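Local coordinates for fructosyl amine: oxygen oxidoreductase (Aspergillus fumigatus, PDB 3DJE), which oxidatively deglycates fructosyl amino acids with a bound FAD, as a fructosamine oxidase (amadoriase) of the MSOX/MTOX flavoenzyme family, at residues K132-Q140 with L250-F258. Numbering follows the deposited sequence. Where two conformers were deposited one is given.
Sequences KLAPEGVLQ and LYKNIPVIF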
ATOM      1  N   LYS A 132     -28.568  -6.205  -1.225  1.00 19.07           N
ATOM      2  CA  LYS A 132     -29.076  -5.316  -2.268  1.00 19.45           C
ATOM      3  C   LYS A 132     -27.997  -4.408  -2.858  1.00 18.57           C
ATOM      4  O   LYS A 132     -28.277  -3.612  -3.766  1.00 18.54           O
ATOM      5  CB  LYS A 132     -30.240  -4.473  -1.728  1.00 20.74           C
ATOM      6  CG  LYS A 132     -31.575  -5.224  -1.646  1.00 23.15           C
ATOM      7  CD  LYS A 132     -32.545  -4.558  -0.671  1.00 27.38           C
ATOM      8  CE  LYS A 132     -33.847  -5.365  -0.484  1.00 27.12           C
ATOM      9  NZ  LYS A 132     -34.937  -4.941  -1.417  1.00 31.16           N
ATOM     10  N   LEU A 133     -26.770  -4.510  -2.347  1.00 17.87           N
ATOM     11  CA  LEU A 133     -25.658  -3.722  -2.911  1.00 17.85           C
ATOM     12  C   LEU A 133     -25.188  -4.249  -4.274  1.00 18.46           C
ATOM     13  O   LEU A 133     -24.385  -3.608  -4.964  1.00 18.81           O
ATOM     14  CB  LEU A 133     -24.476  -3.663  -1.933  1.00 17.60           C
ATOM     15  CG  LEU A 133     -24.712  -2.904  -0.622  1.00 17.71           C
ATOM     16  CD1 LEU A 133     -23.501  -3.047   0.298  1.00 17.52           C
ATOM     17  CD2 LEU A 133     -25.052  -1.439  -0.873  1.00 18.64           C
ATOM     18  N   ALA A 134     -25.669  -5.433  -4.631  1.00 18.76           N
ATOM     19  CA  ALA A 134     -25.309  -6.087  -5.882  1.00 19.18           C
ATOM     20  C   ALA A 134     -26.535  -6.788  -6.448  1.00 20.10           C
ATOM     21  O   ALA A 134     -27.505  -7.020  -5.714  1.00 20.60           O
ATOM     22  CB  ALA A 134     -24.189  -7.095  -5.649  1.00 18.54           C
ATOM     23  N   PRO A 135     -26.507  -7.120  -7.756  1.00 21.01           N
ATOM     24  CA  PRO A 135     -27.595  -7.909  -8.327  1.00 21.54           C
ATOM     25  C   PRO A 135     -27.859  -9.208  -7.581  1.00 22.04           C
ATOM     26  O   PRO A 135     -26.960  -9.770  -6.945  1.00 21.35           O
ATOM     27  CB  PRO A 135     -27.104  -8.213  -9.746  1.00 21.74           C
ATOM     28  CG  PRO A 135     -26.231  -7.089 -10.086  1.00 21.92           C
ATOM     29  CD  PRO A 135     -25.515  -6.745  -8.782  1.00 21.38           C
ATOM     30  N   GLU A 136     -29.090  -9.694  -7.689  1.00 22.76           N
ATOM     31  CA  GLU A 136     -29.468 -10.946  -7.059  1.00 23.24           C
ATOM     32  C   GLU A 136     -28.564 -12.065  -7.559  1.00 22.58           C
ATOM     33  O   GLU A 136     -28.349 -12.206  -8.766  1.00 22.57           O
ATOM     34  CB  GLU A 136     -30.932 -11.262  -7.374  1.00 23.86           C
ATOM     35  CG  GLU A 136     -31.671 -11.916  -6.228  1.00 27.83           C
ATOM     36  CD  GLU A 136     -33.173 -11.935  -6.452  1.00 32.67           C
ATOM     37  OE1 GLU A 136     -33.702 -10.972  -7.063  1.00 34.41           O
ATOM     38  OE2 GLU A 136     -33.819 -12.912  -6.014  1.00 35.34           O
ATOM     39  N   GLY A 137     -28.010 -12.831  -6.624  1.00 22.16           N
ATOM     40  CA  GLY A 137     -27.118 -13.937  -6.956  1.00 21.71           C
ATOM     41  C   GLY A 137     -25.653 -13.658  -6.673  1.00 21.26           C
ATOM     42  O   GLY A 137     -24.822 -14.582  -6.687  1.00 21.57           O
ATOM     43  N   VAL A 138     -25.324 -12.391  -6.432  1.00 20.37           N
ATOM     44  CA  VAL A 138     -23.936 -12.026  -6.123  1.00 19.41           C
ATOM     45  C   VAL A 138     -23.674 -12.085  -4.616  1.00 18.64           C
ATOM     46  O   VAL A 138     -22.883 -12.890  -4.154  1.00 18.57           O
ATOM     47  CB  VAL A 138     -23.540 -10.630  -6.676  1.00 19.24           C
ATOM     48  CG1 VAL A 138     -22.137 -10.261  -6.205  1.00 19.56           C
ATOM     49  CG2 VAL A 138     -23.611 -10.596  -8.202  1.00 19.56           C
ATOM     50  N   LEU A 139     -24.352 -11.233  -3.853  1.00 18.38           N
ATOM     51  CA  LEU A 139     -24.139 -11.196  -2.415  1.00 18.40           C
ATOM     52  C   LEU A 139     -25.192 -12.046  -1.716  1.00 18.95           C
ATOM     53  O   LEU A 139     -26.171 -11.524  -1.166  1.00 19.65           O
ATOM     54  CB  LEU A 139     -24.125  -9.755  -1.905  1.00 18.46           C
ATOM     55  CG  LEU A 139     -23.008  -8.873  -2.480  1.00 17.77           C
ATOM     56  CD1 LEU A 139     -23.214  -7.423  -2.038  1.00 16.34           C
ATOM     57  CD2 LEU A 139     -21.598  -9.364  -2.092  1.00 16.10           C
ATOM     58  N   GLN A 140     -24.951 -13.353  -1.719  1.00 18.63           N
ATOM     59  CA  GLN A 140     -25.921 -14.343  -1.244  1.00 19.66           C
ATOM     60  C   GLN A 140     -25.868 -14.585   0.262  1.00 19.69           C
ATOM     61  O   GLN A 140     -26.753 -15.247   0.820  1.00 20.22           O
ATOM     62  CB  GLN A 140     -25.689 -15.674  -1.958  1.00 19.84           C
ATOM     63  CG  GLN A 140     -25.946 -15.632  -3.457  1.00 20.57           C
ATOM     64  CD  GLN A 140     -25.926 -17.010  -4.077  1.00 22.87           C
ATOM     65  OE1 GLN A 140     -26.280 -18.002  -3.429  1.00 25.22           O
ATOM     66  NE2 GLN A 140     -25.501 -17.086  -5.333  1.00 22.34           N
ATOM     67  N   LEU A 250     -22.585 -10.763 -14.205  1.00 23.71           N
ATOM     68  CA  LEU A 250     -23.363 -10.555 -12.993  1.00 23.16           C
ATOM     69  C   LEU A 250     -22.612  -9.752 -11.917  1.00 22.55           C
ATOM     70  O   LEU A 250     -23.202  -8.954 -11.182  1.00 22.43           O
ATOM     71  CB  LEU A 250     -23.792 -11.917 -12.444  1.00 23.55           C
ATOM     72  CG  LEU A 250     -24.922 -11.940 -11.417  1.00 24.65           C
ATOM     73  CD1 LEU A 250     -26.241 -11.479 -12.026  1.00 25.18           C
ATOM     74  CD2 LEU A 250     -25.059 -13.340 -10.814  1.00 24.07           C
ATOM     75  N   TYR A 251     -21.299  -9.953 -11.857  1.00 21.00           N
ATOM     76  CA  TYR A 251     -20.483  -9.392 -10.787  1.00 20.47           C
ATOM     77  C   TYR A 251     -19.890  -8.040 -11.163  1.00 19.90           C
ATOM     78  O   TYR A 251     -19.235  -7.390 -10.334  1.00 19.57           O
ATOM     79  CB  TYR A 251     -19.356 -10.365 -10.425  1.00 20.11           C
ATOM     80  CG  TYR A 251     -19.803 -11.652  -9.757  1.00 19.68           C
ATOM     81  CD1 TYR A 251     -19.678 -11.821  -8.384  1.00 18.42           C
ATOM     82  CD2 TYR A 251     -20.318 -12.714 -10.506  1.00 19.63           C
ATOM     83  CE1 TYR A 251     -20.072 -13.004  -7.763  1.00 19.42           C
ATOM     84  CE2 TYR A 251     -20.726 -13.901  -9.889  1.00 19.73           C
ATOM     85  CZ  TYR A 251     -20.597 -14.036  -8.519  1.00 19.86           C
ATOM     86  OH  TYR A 251     -20.979 -15.205  -7.899  1.00 21.69           O
ATOM     87  N   LYS A 252     -20.112  -7.615 -12.407  1.00 19.41           N
ATOM     88  CA  LYS A 252     -19.529  -6.357 -12.908  1.00 19.44           C
ATOM     89  C   LYS A 252     -20.075  -5.115 -12.193  1.00 18.51           C
ATOM     90  O   LYS A 252     -21.271  -5.025 -11.911  1.00 19.13           O
ATOM     91  CB  LYS A 252     -19.726  -6.221 -14.427  1.00 20.21           C
ATOM     92  CG  LYS A 252     -18.948  -5.058 -15.073  1.00 21.19           C
ATOM     93  CD  LYS A 252     -19.148  -4.997 -16.592  1.00 22.04           C
ATOM     94  CE  LYS A 252     -18.459  -3.779 -17.208  1.00 24.55           C
ATOM     95  NZ  LYS A 252     -16.980  -3.919 -17.238  1.00 28.52           N
ATOM     96  N   ASN A 253     -19.180  -4.175 -11.897  0.50 18.29           N
ATOM     97  CA  ASN A 253     -19.535  -2.848 -11.365  0.50 17.74           C
ATOM     98  C   ASN A 253     -20.013  -2.807  -9.909  0.50 17.22           C
ATOM     99  O   ASN A 253     -20.437  -1.751  -9.433  0.50 17.16           O
ATOM    100  CB  ASN A 253     -20.557  -2.128 -12.274  0.50 18.30           C
ATOM    101  CG  ASN A 253     -20.080  -2.000 -13.717  0.50 19.49           C
ATOM    102  OD1 ASN A 253     -18.986  -1.502 -13.983  0.50 21.19           O
ATOM    103  ND2 ASN A 253     -20.918  -2.433 -14.657  0.50 20.84           N
ATOM    104  N   ILE A 254     -19.936  -3.934  -9.199  1.00 16.31           N
ATOM    105  CA  ILE A 254     -20.338  -3.959  -7.793  1.00 16.08           C
ATOM    106  C   ILE A 254     -19.420  -3.035  -6.985  1.00 14.87           C
ATOM    107  O   ILE A 254     -18.257  -2.831  -7.354  1.00 15.15           O
ATOM    108  CB  ILE A 254     -20.350  -5.390  -7.172  1.00 15.62           C
ATOM    109  CG1 ILE A 254     -18.968  -6.047  -7.242  1.00 16.81           C
ATOM    110  CG2 ILE A 254     -21.453  -6.264  -7.813  1.00 16.32           C
ATOM    111  CD1 ILE A 254     -18.828  -7.315  -6.391  1.00 16.75           C
ATOM    112  N   PRO A 255     -19.939  -2.463  -5.889  1.00 14.57           N
ATOM    113  CA  PRO A 255     -19.071  -1.624  -5.069  1.00 13.90           C
ATOM    114  C   PRO A 255     -18.023  -2.455  -4.344  1.00 13.25           C
ATOM    115  O   PRO A 255     -18.166  -3.672  -4.238  1.00 13.45           O
ATOM    116  CB  PRO A 255     -20.037  -0.994  -4.059  1.00 14.43           C
ATOM    117  CG  PRO A 255     -21.181  -1.949  -3.977  1.00 14.50           C
ATOM    118  CD  PRO A 255     -21.320  -2.526  -5.367  1.00 14.54           C
ATOM    119  N   VAL A 256     -16.971  -1.802  -3.862  1.00 12.57           N
ATOM    120  CA  VAL A 256     -16.008  -2.475  -2.987  1.00 12.40           C
ATOM    121  C   VAL A 256     -16.738  -2.815  -1.696  1.00 12.15           C
ATOM    122  O   VAL A 256     -17.404  -1.960  -1.116  1.00 12.14           O
ATOM    123  CB  VAL A 256     -14.819  -1.563  -2.674  1.00 12.49           C
ATOM    124  CG1 VAL A 256     -13.841  -2.261  -1.739  1.00 12.18           C
ATOM    125  CG2 VAL A 256     -14.133  -1.143  -3.982  1.00 13.67           C
ATOM    126  N   ILE A 257     -16.615  -4.069  -1.265  1.00 11.96           N
ATOM    127  CA  ILE A 257     -17.251  -4.554  -0.029  1.00 12.63           C
ATOM    128  C   ILE A 257     -16.148  -4.750   1.009  1.00 12.25           C
ATOM    129  O   ILE A 257     -15.253  -5.557   0.800  1.00 11.97           O
ATOM    130  CB  ILE A 257     -18.003  -5.882  -0.280  1.00 12.66           C
ATOM    131  CG1 ILE A 257     -19.074  -5.697  -1.365  1.00 13.53           C
ATOM    132  CG2 ILE A 257     -18.574  -6.443   1.034  1.00 13.84           C
ATOM    133  CD1 ILE A 257     -20.173  -4.703  -1.021  1.00 13.71           C
ATOM    134  N   PHE A 258     -16.215  -4.015   2.120  1.00 12.69           N
ATOM    135  CA  PHE A 258     -15.103  -3.956   3.067  1.00 13.01           C
ATOM    136  C   PHE A 258     -15.631  -4.035   4.495  1.00 13.12           C
ATOM    137  O   PHE A 258     -16.485  -3.245   4.884  1.00 13.19           O
ATOM    138  CB  PHE A 258     -14.357  -2.639   2.824  1.00 13.33           C
ATOM    139  CG  PHE A 258     -12.912  -2.603   3.299  1.00 14.87           C
ATOM    140  CD1 PHE A 258     -11.894  -2.272   2.400  1.00 16.39           C
ATOM    141  CD2 PHE A 258     -12.571  -2.815   4.634  1.00 15.47           C
ATOM    142  CE1 PHE A 258     -10.550  -2.186   2.810  1.00 16.87           C
ATOM    143  CE2 PHE A 258     -11.218  -2.741   5.056  1.00 15.14           C
ATOM    144  CZ  PHE A 258     -10.210  -2.422   4.135  1.00 16.39           C
TER
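Val138 leans both its methyls on the Tyr251 ring, and CG2 also packs on Leu250. CG2 lies over one face of the ring, offset toward the rim, in a CH-pi contact 4.2 Å from the centroid; Val138 CG2 to Leu250 CG is 3.7 Å. Val138 CG1, anti to the backbone N (chi1 175°), comes down near the rim of the same face, 3.6 Å from Tyr251 CD1. Beyond the ring, Gln323 NE2 is hydrogen-bonded to Tyr251 OH and also to Val138 O. Next along, Ala134 CB sits 3.6 Å from CG2 of Ile254, the last residue of the type II turn that starts at Tyr251, and Pro255 CD comes to 3.3 Å from Leu133 O. Leu133 CD1 then reaches Ile257 CD1 at 3.9 Å. The solvent side is looser: Pro135 CB and Leu250 CD1, both on exposed residues, are 4.1 Å apart, and Glu136 meets Leu250 only through its backbone, Glu136 O lying 3.9 Å from Leu250 CD1. No hydrogen bond crosses the two segments, so the join is apolar packing. It sets the loop between helix 127-131 and strand 147-151 against the link from helix 248-251 into strand 256-259, which pairs with strands 96-100 and 263-265 and carries Phe258 into the FSA pocket.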